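Local structure of putative sulfatase yidJ (Bacteroides fragilis, 2QZU) at residues S77-M82 with I356-L361; N99-P104 with V404-H409; K121-N126 with M369-E374; P141-Y146 with M182-T187; E161-H164 with H168-A171. The protein probably hydrolyses sulfate esters as a metal-dependent, arylsulfatase-like member of the sulfatase family. One frame throughout, in Å; residues are numbered along the deposited sequence.

Contact 1. Residues S77-M82 with I356-L361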
# COMPACT_ATOMS: atom_id res chain seq x y z
N SER A 77 0.18 8.08 -19.85
CA SER A 77 0.66 7.81 -21.20
C SER A 77 0.08 8.72 -22.27
O SER A 77 0.83 9.27 -23.09
CB SER A 77 0.41 6.34 -21.56
OG SER A 77 1.04 5.50 -20.61
N PRO A 78 -1.25 8.90 -22.30
CA PRO A 78 -1.85 9.77 -23.32
C PRO A 78 -1.25 11.17 -23.30
O PRO A 78 -0.92 11.73 -24.35
CB PRO A 78 -3.33 9.76 -22.95
CG PRO A 78 -3.52 8.38 -22.39
CD PRO A 78 -2.29 8.22 -21.50
N ALA A 79 -1.11 11.75 -22.10
CA ALA A 79 -0.55 13.09 -21.99
C ALA A 79 0.89 13.13 -22.50
O ALA A 79 1.26 14.02 -23.25
CB ALA A 79 -0.63 13.58 -20.54
N ARG A 80 1.70 12.16 -22.07
CA ARG A 80 3.10 12.10 -22.49
C ARG A 80 3.20 11.86 -23.99
O ARG A 80 4.10 12.38 -24.66
CB ARG A 80 3.82 10.99 -21.71
CG ARG A 80 3.86 11.27 -20.21
CD ARG A 80 4.16 10.03 -19.39
NE ARG A 80 4.13 10.32 -17.96
CZ ARG A 80 5.10 10.95 -17.30
NH1 ARG A 80 6.19 11.36 -17.94
NH2 ARG A 80 4.97 11.19 -16.00
N GLY A 81 2.26 11.08 -24.53
CA GLY A 81 2.24 10.79 -25.95
C GLY A 81 1.97 12.05 -26.76
O GLY A 81 2.52 12.23 -27.85
N MSE A 82 1.11 12.91 -26.23
CA MSE A 82 0.77 14.16 -26.89
C MSE A 82 1.97 15.10 -26.82
O MSE A 82 2.29 15.79 -27.78
CB MSE A 82 -0.44 14.81 -26.21
CG MSE A 82 -1.76 14.27 -26.69
SE MSE A 82 -3.20 14.46 -25.40
CE MSE A 82 -3.75 12.61 -25.35
N ILE A 356 -2.11 27.75 -22.02
CA ILE A 356 -1.19 26.84 -22.69
C ILE A 356 -1.45 25.42 -22.19
O ILE A 356 -1.80 25.22 -21.03
CB ILE A 356 0.28 27.26 -22.43
CG1 ILE A 356 1.24 26.28 -23.10
CG2 ILE A 356 0.55 27.32 -20.93
CD1 ILE A 356 2.68 26.76 -23.12
N ALA A 357 -1.29 24.44 -23.07
CA ALA A 357 -1.51 23.05 -22.69
C ALA A 357 -0.20 22.28 -22.71
O ALA A 357 0.73 22.62 -23.44
CB ALA A 357 -2.52 22.40 -23.63
N PHE A 358 -0.17 21.21 -21.92
CA PHE A 358 0.99 20.33 -21.83
C PHE A 358 1.47 19.95 -23.24
O PHE A 358 2.66 19.97 -23.53
CB PHE A 358 0.59 19.08 -21.04
CG PHE A 358 1.72 18.14 -20.73
CD1 PHE A 358 2.79 18.53 -19.92
CD2 PHE A 358 1.67 16.82 -21.17
CE1 PHE A 358 3.78 17.63 -19.57
CE2 PHE A 358 2.66 15.90 -20.82
CZ PHE A 358 3.72 16.31 -20.01
N ALA A 359 0.52 19.62 -24.11
CA ALA A 359 0.83 19.18 -25.47
C ALA A 359 1.29 20.27 -26.44
O ALA A 359 1.76 19.97 -27.54
CB ALA A 359 -0.36 18.44 -26.06
N ASP A 360 1.15 21.53 -26.06
CA ASP A 360 1.58 22.63 -26.92
C ASP A 360 3.07 22.88 -26.83
O ASP A 360 3.63 23.64 -27.62
CB ASP A 360 0.84 23.92 -26.57
CG ASP A 360 -0.66 23.80 -26.74
OD1 ASP A 360 -1.10 23.07 -27.65
OD2 ASP A 360 -1.40 24.46 -25.96
N LEU A 361 3.73 22.25 -25.86
CA LEU A 361 5.16 22.47 -25.67
C LEU A 361 6.07 22.06 -26.83
O LEU A 361 7.13 22.66 -27.01
CB LEU A 361 5.62 21.82 -24.36
CG LEU A 361 5.06 22.54 -23.11
CD1 LEU A 361 5.42 21.76 -21.86
CD2 LEU A 361 5.62 23.95 -23.03
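Ala79 is the first residue along helix 76-85 to meet Phe358, and it uses both its methyl group and its carbonyl. The CB of Ala79 sits 4.0 Å from Phe358 CD2, while Ala79 O comes to 3.4 Å from Phe358 CE2. That oxygen lies at the edge of the ring, near its plane, where it faces the slightly positive C-H rim and not the electron-rich face. Phe358 reaches it because its CG stands opposite the backbone N (chi1 -174°), which carries the phenyl group out of the 3-10 segment 358-360 and against the helix.

One residue on, Arg80 brings up its backbone N at the same ring edge, 4.1 Å from Phe358 CE2. Its side chain starts out away from the contact: the guanidinium makes a salt bridge with Asp36, and NE bonds to Ser76 OG. Ser76 is predicted to be converted to 3-oxoalanine, the modified residue of sulfatases, but is an unmodified serine here.

Met82, a selenomethionine, ends the walk. Its CB packs on Ala359 CB at 3.6 Å, and from there the chain turns off, taking the selenium elsewhere. Ala359 is presented by a compact turn in which Ala357 N donates to Asp360 OD2 at 2.9 Å and Asp360 N returns a bond to Ala357 O.

Phe358 also touches Leu83 on helix 76-85 and Met34 on strand 29-35, and so fills the angle between that helix and the central sheet just before helix 361-368 begins.

Contact 2. Residues N99-P104 with V404-H409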
# COMPACT_ATOMS: atom_id res chain seq x y z
N ASN A 99 -0.00 -0.50 -20.89
CA ASN A 99 -0.03 -1.65 -19.99
C ASN A 99 -0.43 -2.83 -20.87
O ASN A 99 -0.77 -2.65 -22.04
CB ASN A 99 -1.03 -1.45 -18.83
CG ASN A 99 -2.46 -1.18 -19.30
OD1 ASN A 99 -2.97 -1.87 -20.17
ND2 ASN A 99 -3.10 -0.18 -18.71
N SER A 100 -0.40 -4.03 -20.31
CA SER A 100 -0.74 -5.21 -21.10
C SER A 100 -2.19 -5.28 -21.59
O SER A 100 -2.49 -6.01 -22.52
CB SER A 100 -0.39 -6.48 -20.31
OG SER A 100 -1.09 -6.54 -19.09
N GLU A 101 -3.08 -4.51 -20.96
CA GLU A 101 -4.48 -4.51 -21.37
C GLU A 101 -4.66 -3.73 -22.68
O GLU A 101 -5.46 -4.11 -23.53
CB GLU A 101 -5.35 -3.88 -20.28
CG GLU A 101 -6.83 -3.76 -20.65
CD GLU A 101 -7.66 -3.12 -19.55
OE1 GLU A 101 -7.44 -1.93 -19.24
OE2 GLU A 101 -8.54 -3.82 -18.99
N THR A 102 -3.90 -2.65 -22.84
CA THR A 102 -4.01 -1.82 -24.04
C THR A 102 -3.00 -2.20 -25.12
O THR A 102 -3.13 -1.77 -26.27
CB THR A 102 -3.82 -0.34 -23.69
OG1 THR A 102 -2.50 -0.13 -23.18
CG2 THR A 102 -4.84 0.10 -22.65
N ALA A 103 -2.01 -3.00 -24.76
CA ALA A 103 -0.97 -3.41 -25.70
C ALA A 103 -1.48 -4.04 -26.99
O ALA A 103 -0.98 -3.73 -28.07
CB ALA A 103 0.01 -4.36 -25.01
N PRO A 104 -2.49 -4.93 -26.91
CA PRO A 104 -3.01 -5.55 -28.13
C PRO A 104 -3.59 -4.55 -29.12
O PRO A 104 -3.78 -4.87 -30.30
CB PRO A 104 -4.07 -6.51 -27.60
CG PRO A 104 -3.57 -6.87 -26.23
CD PRO A 104 -3.10 -5.52 -25.71
N VAL A 404 -10.67 8.67 -24.51
CA VAL A 404 -10.86 7.73 -25.60
C VAL A 404 -10.85 6.31 -25.05
O VAL A 404 -9.91 5.93 -24.35
CB VAL A 404 -9.73 7.86 -26.66
CG1 VAL A 404 -9.99 6.88 -27.81
CG2 VAL A 404 -9.65 9.28 -27.17
N LYS A 405 -11.89 5.54 -25.35
CA LYS A 405 -11.93 4.15 -24.89
C LYS A 405 -10.96 3.44 -25.83
O LYS A 405 -11.22 3.36 -27.03
CB LYS A 405 -13.34 3.58 -25.00
CG LYS A 405 -13.50 2.22 -24.34
CD LYS A 405 -14.95 1.79 -24.27
CE LYS A 405 -15.09 0.42 -23.62
NZ LYS A 405 -16.51 0.02 -23.47
N PHE A 406 -9.86 2.94 -25.29
CA PHE A 406 -8.83 2.31 -26.11
C PHE A 406 -9.28 1.20 -27.05
O PHE A 406 -8.74 1.08 -28.15
CB PHE A 406 -7.68 1.79 -25.24
CG PHE A 406 -8.04 0.62 -24.38
CD1 PHE A 406 -8.71 0.81 -23.17
CD2 PHE A 406 -7.72 -0.67 -24.77
CE1 PHE A 406 -9.05 -0.27 -22.37
CE2 PHE A 406 -8.05 -1.76 -23.97
CZ PHE A 406 -8.72 -1.56 -22.77
N ASP A 407 -10.25 0.40 -26.63
CA ASP A 407 -10.73 -0.70 -27.47
C ASP A 407 -12.00 -0.39 -28.28
O ASP A 407 -12.57 -1.29 -28.90
CB ASP A 407 -10.92 -1.96 -26.62
CG ASP A 407 -11.90 -1.75 -25.47
OD1 ASP A 407 -12.18 -0.59 -25.12
OD2 ASP A 407 -12.37 -2.76 -24.91
N ASN A 408 -12.42 0.87 -28.27
CA ASN A 408 -13.60 1.29 -29.02
C ASN A 408 -13.63 2.81 -29.08
O ASN A 408 -14.23 3.46 -28.23
CB ASN A 408 -14.89 0.78 -28.37
CG ASN A 408 -16.15 1.21 -29.12
OD1 ASN A 408 -16.06 1.80 -30.20
ND2 ASN A 408 -17.31 0.92 -28.55
N HIS A 409 -12.99 3.38 -30.10
CA HIS A 409 -12.93 4.83 -30.24
C HIS A 409 -14.29 5.52 -30.40
O HIS A 409 -14.38 6.73 -30.25
CB HIS A 409 -12.02 5.21 -31.41
CG HIS A 409 -10.57 4.85 -31.20
ND1 HIS A 409 -9.59 5.16 -32.11
CD2 HIS A 409 -9.96 4.20 -30.18
CE1 HIS A 409 -8.43 4.71 -31.67
NE2 HIS A 409 -8.62 4.12 -30.50
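Phe406 projects its ring from a type I beta turn, Lys405 to Asn408, onto Glu101 and Thr102. The turn belongs to the connection between antiparallel strands 399-404 and 412-417; the residues it meets lie within an Asx motif headed by Asn99.

Thr102 comes in over one face of the ring at about a right angle to the Phe406 side chain. Its CG2 makes a CH-pi contact, 3.7 Å from the centroid of the Phe406 ring and 14° off the normal. On the opposite face lies Asp407 OD1, from the same turn. With CG between its own backbone N and carbonyl carbon (chi1 69°), the ring is directed out of the turn toward Thr102 and Glu101.

Glu101 crosses the far end of the ring, its extended chain laying CG 3.6 Å from Phe406 CZ. The carboxylate continues past, its plane 28° from that of the ring, and OE1 accepts from the backbone N of Ala21 of the second subunit. Gln20 of that subunit packs on Glu101 and Phe406 as well, so the contact borders the dimer interface.

Behind this surface the backbone is fixed by Asn99, whose OD1 accepts from Thr102 N at 2.9 Å and, more weakly, from Glu101 N at 2.8 Å.

Contact 3. Residues K121-N126 with M369-E374; sequences KDQGYN and MGFSKE
Gln123 and Tyr125 meet Phe371 from different directions, one over the ring and one at its rim. The first interaction is a CH-pi contact: Gln123 CG sits 3.9 Å from the centroid of the Phe371 ring, 23° off its normal, with the two side chains running past each other in opposite senses.

The second is aromatic. The rings of Tyr125 and Phe371 have centroids 5.8 Å apart and planes at 76°, an oblique pair in which Tyr125 OH approaches the Phe371 edge, 3.6 Å from CE2. That hydroxyl also hydrogen-bonds Pro28 O and Thr27 OG1.

Polar links complete the set. Gln123 bends at chi2 (-52°), which brings its amide round to Glu374, yet NE2 and OE1 do not bond directly. A water joins them instead, donating to Glu374 OE1 at 2.8 Å and accepting a weak bond from Gln123 NE2 at 3.1 Å. Glu374 OE2 forms a salt bridge with Lys373 NZ at 3.0 Å.

Both segments leave helices through Schellman motifs, with glycines Gly124 and Gly370 at positive phi. With one carboxylate oxygen of Glu374 on a lysine and the other on a water, the acid probably stays ionised; its link to Gln123 runs through water, beside an apolar patch.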
# COMPACT_ATOMS: atom_id res chain seq x y z
N LYS A 121 17.87 16.26 -31.59
CA LYS A 121 19.02 15.38 -31.79
C LYS A 121 19.60 15.67 -33.18
O LYS A 121 20.82 15.75 -33.35
CB LYS A 121 18.62 13.91 -31.73
CG LYS A 121 19.83 12.98 -31.81
CD LYS A 121 19.43 11.56 -32.15
CE LYS A 121 20.57 10.59 -31.88
NZ LYS A 121 21.81 10.97 -32.59
N ASP A 122 18.72 15.83 -34.16
CA ASP A 122 19.17 16.12 -35.52
C ASP A 122 19.83 17.49 -35.61
O ASP A 122 20.67 17.72 -36.49
CB ASP A 122 18.00 16.05 -36.51
CG ASP A 122 17.59 14.62 -36.81
OD1 ASP A 122 18.45 13.72 -36.73
OD2 ASP A 122 16.40 14.39 -37.14
N GLN A 123 19.47 18.40 -34.71
CA GLN A 123 20.06 19.73 -34.73
C GLN A 123 21.36 19.80 -33.94
O GLN A 123 21.85 20.89 -33.64
CB GLN A 123 19.07 20.77 -34.22
CG GLN A 123 17.79 20.87 -35.04
CD GLN A 123 18.04 21.05 -36.53
OE1 GLN A 123 18.81 21.91 -36.94
NE2 GLN A 123 17.39 20.23 -37.35
N GLY A 124 21.91 18.64 -33.58
CA GLY A 124 23.18 18.60 -32.87
C GLY A 124 23.17 18.72 -31.36
O GLY A 124 24.22 18.94 -30.75
N TYR A 125 22.00 18.57 -30.74
CA TYR A 125 21.89 18.68 -29.29
C TYR A 125 22.31 17.41 -28.58
O TYR A 125 22.12 16.31 -29.08
CB TYR A 125 20.44 18.99 -28.89
CG TYR A 125 20.07 20.45 -28.92
CD1 TYR A 125 20.20 21.20 -30.08
CD2 TYR A 125 19.58 21.07 -27.78
CE1 TYR A 125 19.84 22.55 -30.11
CE2 TYR A 125 19.22 22.42 -27.79
CZ TYR A 125 19.35 23.15 -28.95
OH TYR A 125 19.00 24.48 -28.95
N ASN A 126 22.90 17.58 -27.40
CA ASN A 126 23.31 16.47 -26.56
C ASN A 126 21.98 16.17 -25.86
O ASN A 126 21.39 17.07 -25.26
CB ASN A 126 24.35 16.93 -25.54
CG ASN A 126 25.51 15.98 -25.40
OD1 ASN A 126 25.32 14.76 -25.28
ND2 ASN A 126 26.72 16.51 -25.42
N MSE A 369 13.13 28.06 -29.49
CA MSE A 369 14.54 27.69 -29.59
C MSE A 369 15.21 28.00 -30.92
O MSE A 369 16.42 27.83 -31.04
CB MSE A 369 14.68 26.20 -29.27
CG MSE A 369 14.36 25.88 -27.82
SE MSE A 369 14.14 24.00 -27.45
CE MSE A 369 13.22 24.19 -25.75
N GLY A 370 14.42 28.44 -31.89
CA GLY A 370 14.97 28.77 -33.20
C GLY A 370 14.82 27.68 -34.24
O GLY A 370 15.49 27.71 -35.27
N PHE A 371 13.94 26.71 -33.98
CA PHE A 371 13.75 25.60 -34.90
C PHE A 371 12.31 25.49 -35.42
O PHE A 371 11.80 24.39 -35.62
CB PHE A 371 14.17 24.29 -34.23
CG PHE A 371 15.61 24.26 -33.80
CD1 PHE A 371 16.63 24.38 -34.74
CD2 PHE A 371 15.95 24.16 -32.46
CE1 PHE A 371 17.97 24.39 -34.35
CE2 PHE A 371 17.29 24.17 -32.05
CZ PHE A 371 18.30 24.28 -33.00
N SER A 372 11.67 26.63 -35.64
CA SER A 372 10.30 26.65 -36.13
C SER A 372 10.14 25.87 -37.45
O SER A 372 9.16 25.15 -37.64
CB SER A 372 9.85 28.10 -36.33
OG SER A 372 8.47 28.17 -36.67
N LYS A 373 11.12 26.00 -38.34
CA LYS A 373 11.06 25.31 -39.63
C LYS A 373 11.15 23.79 -39.51
O LYS A 373 10.83 23.07 -40.46
CB LYS A 373 12.18 25.81 -40.55
CG LYS A 373 13.57 25.36 -40.14
CD LYS A 373 14.67 26.15 -40.86
CE LYS A 373 14.87 25.68 -42.29
NZ LYS A 373 15.41 24.29 -42.35
N GLU A 374 11.60 23.30 -38.35
CA GLU A 374 11.75 21.86 -38.13
C GLU A 374 10.51 21.17 -37.56
O GLU A 374 10.51 19.95 -37.40
CB GLU A 374 12.94 21.58 -37.21
CG GLU A 374 14.27 22.18 -37.66
CD GLU A 374 14.65 21.76 -39.06
OE1 GLU A 374 14.59 20.55 -39.37
OE2 GLU A 374 15.04 22.65 -39.85
O HOH W 1 15.15 18.19 -37.93

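Contact 4. Residues P141-Y146 with M182-T187; sequences PYVDTY and MYWNTT
Thr145 OG1 is held by two asparagines, bonding to Asn147 OD1 and to Asn155 ND2, while the methyl of the same side chain presses on Met182. The residues come from two simple motifs: an inverse gamma turn centred on Asp144, closed by Thr145 N to Val143 O at 3.0 Å, and strand 182-183, half of a two-stranded antiparallel sheet with strand 194-195. The turn puts Val143 and Thr145 on the side facing the strand and the residue that follows it; Thr145 meets Met182 and Val143 meets Trp184.

Thr145 packs against the end of Met182, a selenomethionine. Its CG2 lies only 3.4 Å from Met182 CE, tighter than usual for two carbons, and the side chains cross at about a right angle. Met182 gets there by folding twice, with chi1 43° placing CG between the backbone N and the carbonyl carbon and chi2 77° bending the chain again, so that its terminal methyl comes against the threonine.

The second pair is looser. Val143 and Trp184 approach from opposite directions, and the valine meets the benzene end of the indole at its edge, not over its face. On the pyrrole side of that indole, NE1 bonds to Arg190 O, which helps to fix the ring's rotation. Further along, Tyr146 O accepts from Lys24 NZ of the second subunit. Both valine methyls take part in the packing: Val143 CG1 is 4.0 Å from Trp184 CZ2, and Val143 CG2 is 4.2 Å from Trp184 CH2.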
# COMPACT_ATOMS: atom_id res chain seq x y z
N PRO A 141 7.86 -12.31 -22.07
CA PRO A 141 7.70 -12.34 -20.61
C PRO A 141 7.98 -10.95 -20.04
O PRO A 141 8.98 -10.32 -20.39
CB PRO A 141 8.72 -13.38 -20.17
CG PRO A 141 9.82 -13.20 -21.19
CD PRO A 141 9.05 -13.08 -22.48
N TYR A 142 7.11 -10.48 -19.15
CA TYR A 142 7.26 -9.15 -18.56
C TYR A 142 8.50 -9.02 -17.67
O TYR A 142 8.90 -9.99 -17.02
CB TYR A 142 6.01 -8.81 -17.73
CG TYR A 142 4.71 -8.92 -18.50
CD1 TYR A 142 4.51 -8.21 -19.68
CD2 TYR A 142 3.68 -9.74 -18.04
CE1 TYR A 142 3.32 -8.31 -20.39
CE2 TYR A 142 2.47 -9.85 -18.75
CZ TYR A 142 2.31 -9.13 -19.92
OH TYR A 142 1.13 -9.23 -20.63
N VAL A 143 9.09 -7.83 -17.65
CA VAL A 143 10.27 -7.61 -16.82
C VAL A 143 9.84 -7.80 -15.36
O VAL A 143 8.69 -7.54 -15.00
CB VAL A 143 10.87 -6.19 -17.01
CG1 VAL A 143 11.40 -6.05 -18.44
CG2 VAL A 143 9.84 -5.13 -16.72
N ASP A 144 10.78 -8.25 -14.54
CA ASP A 144 10.51 -8.57 -13.14
C ASP A 144 10.37 -7.46 -12.09
O ASP A 144 11.19 -7.36 -11.17
CB ASP A 144 11.55 -9.59 -12.67
CG ASP A 144 11.20 -10.22 -11.34
OD1 ASP A 144 10.01 -10.51 -11.11
OD2 ASP A 144 12.12 -10.43 -10.52
N THR A 145 9.34 -6.62 -12.23
CA THR A 145 9.07 -5.58 -11.23
C THR A 145 7.68 -5.87 -10.66
O THR A 145 6.87 -6.53 -11.32
CB THR A 145 9.13 -4.15 -11.81
OG1 THR A 145 8.29 -4.05 -12.96
CG2 THR A 145 10.56 -3.78 -12.17
N TYR A 146 7.41 -5.39 -9.46
CA TYR A 146 6.13 -5.67 -8.79
C TYR A 146 4.86 -5.37 -9.59
O TYR A 146 3.88 -6.11 -9.49
CB TYR A 146 6.05 -4.94 -7.44
CG TYR A 146 5.62 -3.51 -7.56
CD1 TYR A 146 6.53 -2.51 -7.88
CD2 TYR A 146 4.27 -3.16 -7.42
CE1 TYR A 146 6.11 -1.20 -8.08
CE2 TYR A 146 3.85 -1.86 -7.62
CZ TYR A 146 4.78 -0.88 -7.95
OH TYR A 146 4.38 0.40 -8.22
N MSE A 182 13.53 1.87 -9.59
CA MSE A 182 14.41 1.11 -10.46
C MSE A 182 14.60 1.87 -11.76
O MSE A 182 13.77 2.70 -12.14
CB MSE A 182 13.87 -0.31 -10.71
CG MSE A 182 12.39 -0.41 -10.99
SE MSE A 182 11.94 0.12 -12.78
CE MSE A 182 10.11 -0.48 -12.84
N TYR A 183 15.71 1.59 -12.44
CA TYR A 183 16.04 2.27 -13.68
C TYR A 183 16.86 1.38 -14.59
O TYR A 183 17.41 0.35 -14.16
CB TYR A 183 16.91 3.50 -13.38
CG TYR A 183 16.31 4.51 -12.44
CD1 TYR A 183 15.52 5.55 -12.92
CD2 TYR A 183 16.49 4.39 -11.06
CE1 TYR A 183 14.92 6.46 -12.05
CE2 TYR A 183 15.89 5.28 -10.18
CZ TYR A 183 15.11 6.32 -10.68
OH TYR A 183 14.50 7.18 -9.80
N TRP A 184 16.94 1.79 -15.84
CA TRP A 184 17.76 1.13 -16.84
C TRP A 184 18.70 2.25 -17.26
O TRP A 184 18.24 3.36 -17.55
CB TRP A 184 16.95 0.73 -18.07
CG TRP A 184 16.24 -0.57 -17.98
CD1 TRP A 184 16.75 -1.82 -18.19
CD2 TRP A 184 14.84 -0.75 -17.74
NE1 TRP A 184 15.75 -2.77 -18.11
CE2 TRP A 184 14.57 -2.13 -17.83
CE3 TRP A 184 13.79 0.13 -17.47
CZ2 TRP A 184 13.29 -2.66 -17.65
CZ3 TRP A 184 12.51 -0.39 -17.29
CH2 TRP A 184 12.27 -1.77 -17.38
N ASN A 185 20.00 1.98 -17.26
CA ASN A 185 20.97 2.98 -17.70
C ASN A 185 21.01 2.85 -19.22
O ASN A 185 20.30 2.02 -19.79
CB ASN A 185 22.34 2.71 -17.08
CG ASN A 185 22.81 1.29 -17.28
OD1 ASN A 185 22.96 0.84 -18.42
ND2 ASN A 185 23.02 0.57 -16.19
N THR A 186 21.85 3.63 -19.88
CA THR A 186 21.91 3.62 -21.35
C THR A 186 22.18 2.29 -22.04
O THR A 186 21.54 1.97 -23.03
CB THR A 186 22.95 4.65 -21.85
OG1 THR A 186 22.63 5.95 -21.32
CG2 THR A 186 22.93 4.73 -23.38
N THR A 187 23.12 1.50 -21.52
CA THR A 187 23.46 0.23 -22.16
C THR A 187 22.92 -1.05 -21.52
O THR A 187 23.19 -2.15 -22.02
CB THR A 187 24.98 0.08 -22.28
OG1 THR A 187 25.58 0.21 -20.98
CG2 THR A 187 25.55 1.16 -23.19

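Contact 5. Residues E161-H164 with H168-A171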
# COMPACT_ATOMS: atom_id res chain seq x y z
N GLU A 161 16.34 1.97 -30.03
CA GLU A 161 15.65 2.43 -31.23
C GLU A 161 14.29 3.06 -30.97
O GLU A 161 13.67 3.60 -31.88
CB GLU A 161 15.51 1.28 -32.24
CG GLU A 161 14.53 0.19 -31.85
CD GLU A 161 15.15 -0.89 -30.98
OE1 GLU A 161 16.24 -0.66 -30.40
OE2 GLU A 161 14.55 -1.98 -30.88
N ARG A 162 13.82 2.98 -29.72
CA ARG A 162 12.53 3.59 -29.37
C ARG A 162 12.71 4.78 -28.41
O ARG A 162 11.75 5.25 -27.81
CB ARG A 162 11.60 2.55 -28.72
CG ARG A 162 10.95 1.59 -29.72
CD ARG A 162 10.03 0.58 -29.02
NE ARG A 162 8.96 1.22 -28.26
CZ ARG A 162 7.86 1.73 -28.80
NH1 ARG A 162 7.66 1.66 -30.11
NH2 ARG A 162 6.96 2.32 -28.02
N ARG A 163 13.94 5.27 -28.30
CA ARG A 163 14.22 6.39 -27.40
C ARG A 163 14.15 7.77 -28.04
O ARG A 163 14.37 8.78 -27.39
CB ARG A 163 15.58 6.20 -26.72
CG ARG A 163 15.59 5.00 -25.79
CD ARG A 163 16.94 4.74 -25.16
NE ARG A 163 16.91 3.46 -24.46
CZ ARG A 163 17.97 2.88 -23.91
NH1 ARG A 163 19.17 3.45 -23.98
NH2 ARG A 163 17.84 1.70 -23.32
N HIS A 164 13.83 7.80 -29.33
CA HIS A 164 13.69 9.05 -30.07
C HIS A 164 14.78 10.10 -29.86
O HIS A 164 14.49 11.28 -29.64
CB HIS A 164 12.31 9.63 -29.77
CG HIS A 164 11.19 8.78 -30.28
ND1 HIS A 164 10.69 8.90 -31.56
CD2 HIS A 164 10.54 7.73 -29.72
CE1 HIS A 164 9.79 7.96 -31.77
NE2 HIS A 164 9.68 7.23 -30.67
N HIS A 168 21.48 9.75 -23.64
CA HIS A 168 21.77 9.49 -22.23
C HIS A 168 20.44 9.04 -21.66
O HIS A 168 19.46 9.79 -21.68
CB HIS A 168 22.25 10.75 -21.53
CG HIS A 168 22.58 10.55 -20.08
ND1 HIS A 168 23.63 9.76 -19.67
CD2 HIS A 168 21.99 11.01 -18.96
CE1 HIS A 168 23.68 9.75 -18.35
NE2 HIS A 168 22.69 10.50 -17.89
N TRP A 169 20.40 7.82 -21.13
CA TRP A 169 19.16 7.24 -20.64
C TRP A 169 19.25 6.58 -19.26
O TRP A 169 20.03 5.65 -19.06
CB TRP A 169 18.69 6.21 -21.68
CG TRP A 169 17.30 5.66 -21.53
CD1 TRP A 169 16.94 4.47 -20.95
CD2 TRP A 169 16.09 6.23 -22.05
NE1 TRP A 169 15.58 4.27 -21.08
CE2 TRP A 169 15.04 5.34 -21.75
CE3 TRP A 169 15.80 7.42 -22.73
CZ2 TRP A 169 13.71 5.59 -22.12
CZ3 TRP A 169 14.48 7.67 -23.10
CH2 TRP A 169 13.45 6.76 -22.79
N ILE A 170 18.47 7.09 -18.32
CA ILE A 170 18.39 6.54 -16.97
C ILE A 170 16.90 6.65 -16.69
O ILE A 170 16.43 7.61 -16.06
CB ILE A 170 19.16 7.40 -15.95
CG1 ILE A 170 20.64 7.47 -16.36
CG2 ILE A 170 19.04 6.78 -14.56
CD1 ILE A 170 21.46 8.43 -15.54
N ALA A 171 16.15 5.66 -17.16
CA ALA A 171 14.71 5.71 -17.03
C ALA A 171 14.03 4.36 -16.88
O ALA A 171 14.67 3.31 -16.86
CB ALA A 171 14.15 6.42 -18.25
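Arg163 lies along the face of Trp169 from its first side-chain carbon to its guanidinium. CB begins at the far rim of the benzene ring, 4.1 Å from Trp169 CZ3. CG then settles over the middle of that ring, a CH-pi contact 3.8 Å from the centroid of the six-membered ring and only 6° off its normal. CD has moved on to the ring junction, 3.6 Å from Trp169 CD2.

From there the chain passes over the pyrrole half, with NE 3.7 Å from Trp169 CD1 and CZ 3.5 Å from the same carbon. An extended run from CG to NE keeps the chain flat against the indole, and the guanidinium ends parallel to it, planes 2° apart. NH1 reaches past the ring to Trp169 CB at 3.6 Å, while NH2 stays near CD1.

Hydrogen bonds fix this orientation without breaking the stack: NE donates to Cys158 O and NH1 to Thr186 O. The opposite face of the indole carries Ala171 CB, and Trp133 meets Trp169 edge-to-face, so the ring is packed from several sides. The buried positive charge is probably stabilised by these carbonyl oxygens together with the pi surface.

The arrangement is a stacked cation-pi pair, and it joins the loop preceding strand 168-172 to that outermost strand of the large mixed sheet, the core of the alkaline-phosphatase-like sulfatase fold.

Overall arrangement
Contact 1 is the true core, its centre about 6 Å from the centre of the chain; the other centres lie about 19 to 23 Å out. Contacts 1 and 3 flank helix 361-368 at its two ends, the inner one apolar, the outer one partly exposed and water-bridged. Contacts 4 and 5 belong together: Trp184 N bonds to Ala171 O, and Thr186 OG1 to Trp169 N, tying methyl packing to the cation-pi stack. Contact 2 joins the separate four-stranded sheet to the main body and touches contact 4 where Ser100 packs on Tyr142. Contacts 2 and 4 both reach the second subunit, whereas the other three stay within one chain.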